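Local atomic coordinates of ketosynthase (Streptomyces sp. MSC090213JE08, PDB entry 6KXD), a protein that probably elongates acyl chains held on an acyl carrier protein by decarboxylative condensation with malonyl units, as a ketosynthase of type II polyketide synthesis. Residues 216-228 against 361-375. Residues are numbered along the deposited sequence; the frame is centred on the assembly and turned at random.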
# COMPACT_ATOMS: atom_id res chain seq x y z
N PRO A 216 8.20 3.03 -28.52
CA PRO A 216 9.15 3.96 -29.12
C PRO A 216 8.46 5.24 -29.62
O PRO A 216 9.16 6.20 -29.94
CB PRO A 216 9.82 3.16 -30.25
CG PRO A 216 8.98 1.90 -30.44
CD PRO A 216 7.83 1.94 -29.45
N ASP A 217 7.13 5.27 -29.70
CA ASP A 217 6.41 6.49 -30.08
C ASP A 217 5.25 6.74 -29.11
O ASP A 217 5.41 7.51 -28.19
CB ASP A 217 5.92 6.49 -31.53
CG ASP A 217 5.48 5.14 -32.05
OD1 ASP A 217 4.76 4.42 -31.31
OD2 ASP A 217 5.83 4.82 -33.20
N VAL A 218 4.10 6.10 -29.37
CA VAL A 218 2.87 6.34 -28.66
C VAL A 218 2.27 5.02 -28.15
O VAL A 218 2.55 3.88 -28.63
CB VAL A 218 1.87 7.10 -29.56
CG1 VAL A 218 2.44 8.47 -29.98
CG2 VAL A 218 1.47 6.28 -30.79
N VAL A 219 1.41 5.19 -27.14
CA VAL A 219 0.72 4.13 -26.47
C VAL A 219 -0.54 3.82 -27.27
O VAL A 219 -1.40 4.71 -27.47
CB VAL A 219 0.35 4.49 -25.02
CG1 VAL A 219 -0.18 3.27 -24.28
CG2 VAL A 219 1.52 5.13 -24.29
N ARG A 220 -0.64 2.56 -27.72
CA ARG A 220 -1.74 2.10 -28.53
C ARG A 220 -2.42 0.90 -27.91
O ARG A 220 -2.26 -0.22 -28.40
CB ARG A 220 -1.23 1.70 -29.93
CG ARG A 220 -0.38 2.73 -30.64
CD ARG A 220 -0.19 2.32 -32.11
NE ARG A 220 0.87 3.08 -32.73
CZ ARG A 220 0.69 4.25 -33.35
NH1 ARG A 220 -0.45 4.92 -33.21
NH2 ARG A 220 1.65 4.75 -34.09
N PRO A 221 -3.18 1.06 -26.80
CA PRO A 221 -3.87 -0.06 -26.18
C PRO A 221 -4.86 -0.75 -27.11
O PRO A 221 -5.75 -0.12 -27.70
CB PRO A 221 -4.56 0.56 -24.96
CG PRO A 221 -3.68 1.74 -24.64
CD PRO A 221 -3.37 2.29 -26.02
N PHE A 222 -4.69 -2.07 -27.17
CA PHE A 222 -5.52 -3.01 -27.90
C PHE A 222 -5.24 -2.92 -29.40
O PHE A 222 -5.90 -3.58 -30.18
CB PHE A 222 -7.01 -2.81 -27.60
CG PHE A 222 -7.34 -2.97 -26.13
CD1 PHE A 222 -7.20 -4.21 -25.52
CD2 PHE A 222 -7.74 -1.89 -25.36
CE1 PHE A 222 -7.47 -4.37 -24.17
CE2 PHE A 222 -8.02 -2.06 -24.01
CZ PHE A 222 -7.89 -3.29 -23.42
N ASP A 223 -4.23 -2.14 -29.78
CA ASP A 223 -3.84 -2.03 -31.18
C ASP A 223 -3.02 -3.27 -31.53
O ASP A 223 -2.28 -3.75 -30.70
CB ASP A 223 -3.05 -0.76 -31.42
CG ASP A 223 -2.81 -0.45 -32.89
OD1 ASP A 223 -1.90 -1.08 -33.47
OD2 ASP A 223 -3.55 0.41 -33.42
N LYS A 224 -3.15 -3.72 -32.79
CA LYS A 224 -2.47 -4.87 -33.32
C LYS A 224 -0.95 -4.66 -33.26
O LYS A 224 -0.22 -5.63 -33.04
CB LYS A 224 -2.99 -5.16 -34.73
CG LYS A 224 -2.54 -6.48 -35.35
CD LYS A 224 -2.95 -6.65 -36.82
CE LYS A 224 -2.69 -8.04 -37.37
NZ LYS A 224 -1.34 -8.13 -37.98
N ASP A 225 -0.46 -3.42 -33.41
CA ASP A 225 1.01 -3.19 -33.40
C ASP A 225 1.42 -2.33 -32.19
O ASP A 225 2.50 -1.75 -32.21
CB ASP A 225 1.52 -2.58 -34.71
CG ASP A 225 0.91 -3.24 -35.94
OD1 ASP A 225 1.26 -4.42 -36.20
OD2 ASP A 225 0.04 -2.60 -36.58
N ARG A 226 0.63 -2.40 -31.11
CA ARG A 226 1.02 -1.79 -29.81
C ARG A 226 2.42 -2.28 -29.44
O ARG A 226 2.84 -3.41 -29.74
CB ARG A 226 -0.05 -2.13 -28.76
CG ARG A 226 -0.08 -3.60 -28.36
CD ARG A 226 -1.22 -3.92 -27.41
NE ARG A 226 -1.24 -5.33 -27.10
CZ ARG A 226 -1.88 -6.27 -27.80
NH1 ARG A 226 -2.39 -6.01 -28.99
NH2 ARG A 226 -2.00 -7.48 -27.31
N GLN A 227 3.22 -1.37 -28.87
CA GLN A 227 4.63 -1.56 -28.60
C GLN A 227 4.96 -1.20 -27.15
O GLN A 227 6.12 -1.17 -26.79
CB GLN A 227 5.43 -0.69 -29.58
CG GLN A 227 5.41 -1.19 -31.01
CD GLN A 227 5.75 -2.65 -31.08
OE1 GLN A 227 5.00 -3.46 -31.64
NE2 GLN A 227 6.86 -3.02 -30.47
N GLY A 228 3.93 -0.86 -26.37
CA GLY A 228 4.09 -0.71 -24.96
C GLY A 228 3.58 0.62 -24.46
O GLY A 228 2.70 1.23 -25.01
N THR A 361 -10.01 5.27 -26.47
CA THR A 361 -8.71 4.68 -26.66
C THR A 361 -8.08 5.33 -27.90
O THR A 361 -8.48 5.02 -29.04
CB THR A 361 -8.81 3.16 -26.83
OG1 THR A 361 -9.70 2.65 -25.84
CG2 THR A 361 -7.45 2.49 -26.78
N ILE A 362 -7.10 6.21 -27.67
CA ILE A 362 -6.49 7.03 -28.70
C ILE A 362 -5.28 6.28 -29.28
O ILE A 362 -4.98 5.17 -28.86
CB ILE A 362 -6.13 8.42 -28.15
CG1 ILE A 362 -4.88 8.43 -27.27
CG2 ILE A 362 -7.34 9.01 -27.45
CD1 ILE A 362 -4.31 9.82 -26.97
N ASN A 363 -4.64 6.88 -30.29
CA ASN A 363 -3.56 6.29 -31.06
C ASN A 363 -3.99 4.92 -31.62
O ASN A 363 -3.15 4.03 -31.81
CB ASN A 363 -2.27 6.18 -30.23
CG ASN A 363 -1.93 7.45 -29.47
OD1 ASN A 363 -2.08 8.54 -30.01
ND2 ASN A 363 -1.49 7.32 -28.23
N HIS A 364 -5.29 4.73 -31.86
CA HIS A 364 -5.82 3.46 -32.31
C HIS A 364 -5.88 3.42 -33.84
O HIS A 364 -6.72 4.12 -34.46
CB HIS A 364 -7.20 3.18 -31.71
CG HIS A 364 -7.55 1.72 -31.75
ND1 HIS A 364 -6.86 0.79 -30.99
CD2 HIS A 364 -8.49 1.03 -32.43
CE1 HIS A 364 -7.37 -0.41 -31.20
NE2 HIS A 364 -8.38 -0.29 -32.07
N ARG A 365 -4.99 2.60 -34.42
CA ARG A 365 -4.95 2.35 -35.89
C ARG A 365 -5.86 1.17 -36.23
O ARG A 365 -6.75 1.30 -37.03
CB ARG A 365 -3.52 2.07 -36.35
CG ARG A 365 -2.65 3.31 -36.40
CD ARG A 365 -1.33 3.12 -35.71
NE ARG A 365 -0.21 2.71 -36.55
CZ ARG A 365 0.76 1.89 -36.14
NH1 ARG A 365 0.51 0.93 -35.27
NH2 ARG A 365 2.00 2.06 -36.58
N GLU A 366 -5.65 0.04 -35.54
CA GLU A 366 -6.29 -1.21 -35.89
C GLU A 366 -6.38 -2.12 -34.65
O GLU A 366 -5.36 -2.40 -34.04
CB GLU A 366 -5.41 -1.87 -36.95
CG GLU A 366 -5.97 -3.17 -37.48
CD GLU A 366 -5.01 -3.93 -38.38
OE1 GLU A 366 -3.85 -3.46 -38.59
OE2 GLU A 366 -5.41 -4.99 -38.86
N THR A 367 -7.59 -2.59 -34.33
CA THR A 367 -7.84 -3.41 -33.17
C THR A 367 -7.12 -4.74 -33.38
O THR A 367 -7.16 -5.33 -34.47
CB THR A 367 -9.35 -3.53 -32.89
OG1 THR A 367 -9.90 -2.22 -32.75
CG2 THR A 367 -9.68 -4.29 -31.63
N ASP A 368 -6.35 -5.17 -32.38
CA ASP A 368 -5.78 -6.51 -32.40
C ASP A 368 -6.94 -7.48 -32.62
O ASP A 368 -7.98 -7.37 -31.95
CB ASP A 368 -4.98 -6.77 -31.12
CG ASP A 368 -4.17 -8.06 -31.12
OD1 ASP A 368 -4.70 -9.11 -31.61
OD2 ASP A 368 -3.01 -8.00 -30.68
N PRO A 369 -6.84 -8.43 -33.59
CA PRO A 369 -7.93 -9.38 -33.82
C PRO A 369 -8.20 -10.27 -32.58
O PRO A 369 -9.32 -10.74 -32.38
CB PRO A 369 -7.49 -10.19 -35.05
CG PRO A 369 -5.99 -9.96 -35.19
CD PRO A 369 -5.68 -8.66 -34.47
N ASP A 370 -7.16 -10.47 -31.75
CA ASP A 370 -7.28 -11.20 -30.46
C ASP A 370 -7.84 -10.31 -29.35
O ASP A 370 -8.17 -10.82 -28.28
CB ASP A 370 -5.95 -11.81 -30.02
CG ASP A 370 -5.50 -12.97 -30.86
OD1 ASP A 370 -6.38 -13.67 -31.41
OD2 ASP A 370 -4.29 -13.15 -31.00
N CYS A 371 -8.00 -9.00 -29.58
CA CYS A 371 -8.80 -8.19 -28.68
C CYS A 371 -10.12 -7.76 -29.32
O CYS A 371 -10.31 -6.60 -29.64
CB CYS A 371 -7.99 -7.00 -28.17
SG CYS A 371 -6.33 -7.51 -27.65
N PRO A 372 -11.12 -8.67 -29.46
CA PRO A 372 -12.34 -8.38 -30.21
C PRO A 372 -13.25 -7.42 -29.44
O PRO A 372 -14.33 -7.77 -29.05
CB PRO A 372 -13.01 -9.76 -30.34
CG PRO A 372 -12.58 -10.48 -29.07
CD PRO A 372 -11.14 -10.04 -28.88
N LEU A 373 -12.75 -6.22 -29.17
CA LEU A 373 -13.49 -5.27 -28.35
C LEU A 373 -13.76 -4.00 -29.15
O LEU A 373 -12.93 -3.60 -29.96
CB LEU A 373 -12.62 -4.87 -27.16
CG LEU A 373 -12.21 -6.02 -26.25
CD1 LEU A 373 -11.12 -5.53 -25.33
CD2 LEU A 373 -13.44 -6.52 -25.50
N ASP A 374 -14.86 -3.35 -28.80
CA ASP A 374 -15.04 -1.97 -29.21
C ASP A 374 -14.31 -1.10 -28.19
O ASP A 374 -14.81 -0.91 -27.06
CB ASP A 374 -16.52 -1.61 -29.31
CG ASP A 374 -16.74 -0.14 -29.66
OD1 ASP A 374 -15.73 0.56 -29.94
OD2 ASP A 374 -17.90 0.29 -29.63
N VAL A 375 -13.16 -0.56 -28.60
CA VAL A 375 -12.30 0.22 -27.73
C VAL A 375 -12.65 1.72 -27.80
O VAL A 375 -11.89 2.56 -27.33
CB VAL A 375 -10.83 -0.04 -28.07
CG1 VAL A 375 -10.52 -1.52 -27.92
CG2 VAL A 375 -10.44 0.46 -29.46
O HOH W 1 -4.94 2.19 -29.37
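Two consecutive backbone N-H groups grip one carboxylate oxygen of Asp223: OD2 accepts from Arg365 N at 2.8 Å, nearly along its C-O bond, and from Glu366 N, which comes from above the carboxylate plane. The other oxygen, OD1, accepts from Asp225 N in an Asx turn, so both ends of the carboxylate are tied and its rotation is fixed. Here two long loops of the thiolase-like ketosynthase fold, one leading into strand 234-242 and the other joining strands 357-358 and 381-382, are pinned by a single beta bridge between Asp223 and Thr367. Its two bonds run from Asp368 N to Phe222 O (2.8 Å) and from Lys224 N to Glu366 O (2.9 Å).

The Arg220 chain crosses Asn363 at about a right angle, and its guanidinium lies flat on that of Arg365, whose chain bends at chi2 (131°) and chi3 to bring it there, centres 3.6 Å apart. Like charges thus face each other, probably eased by Asp223 OD1, in a long salt bridge at the Arg365 guanidinium edge, and by Asp225 OD2, well out of that plane and acting by charge alone. Val218 CG2 covers the opposite face of Arg220, while NH1 donates in its own plane to Asn363 O. An alanine in place of Arg220 would strip Arg365 of its stacking partner and is likely to leave that guanidinium freer to turn.

Phe222, which also touches Thr327 of strand 326-328, receives Leu373 CD1 over a ring face in a CH-pi contact. Arg226, also bonded to Thr305 and Lys306, sends NH1 to Asp368 OD2 at 2.7 Å in a salt bridge, and the same nitrogen donates to Asp223 O, 44° out of that carbonyl's plane.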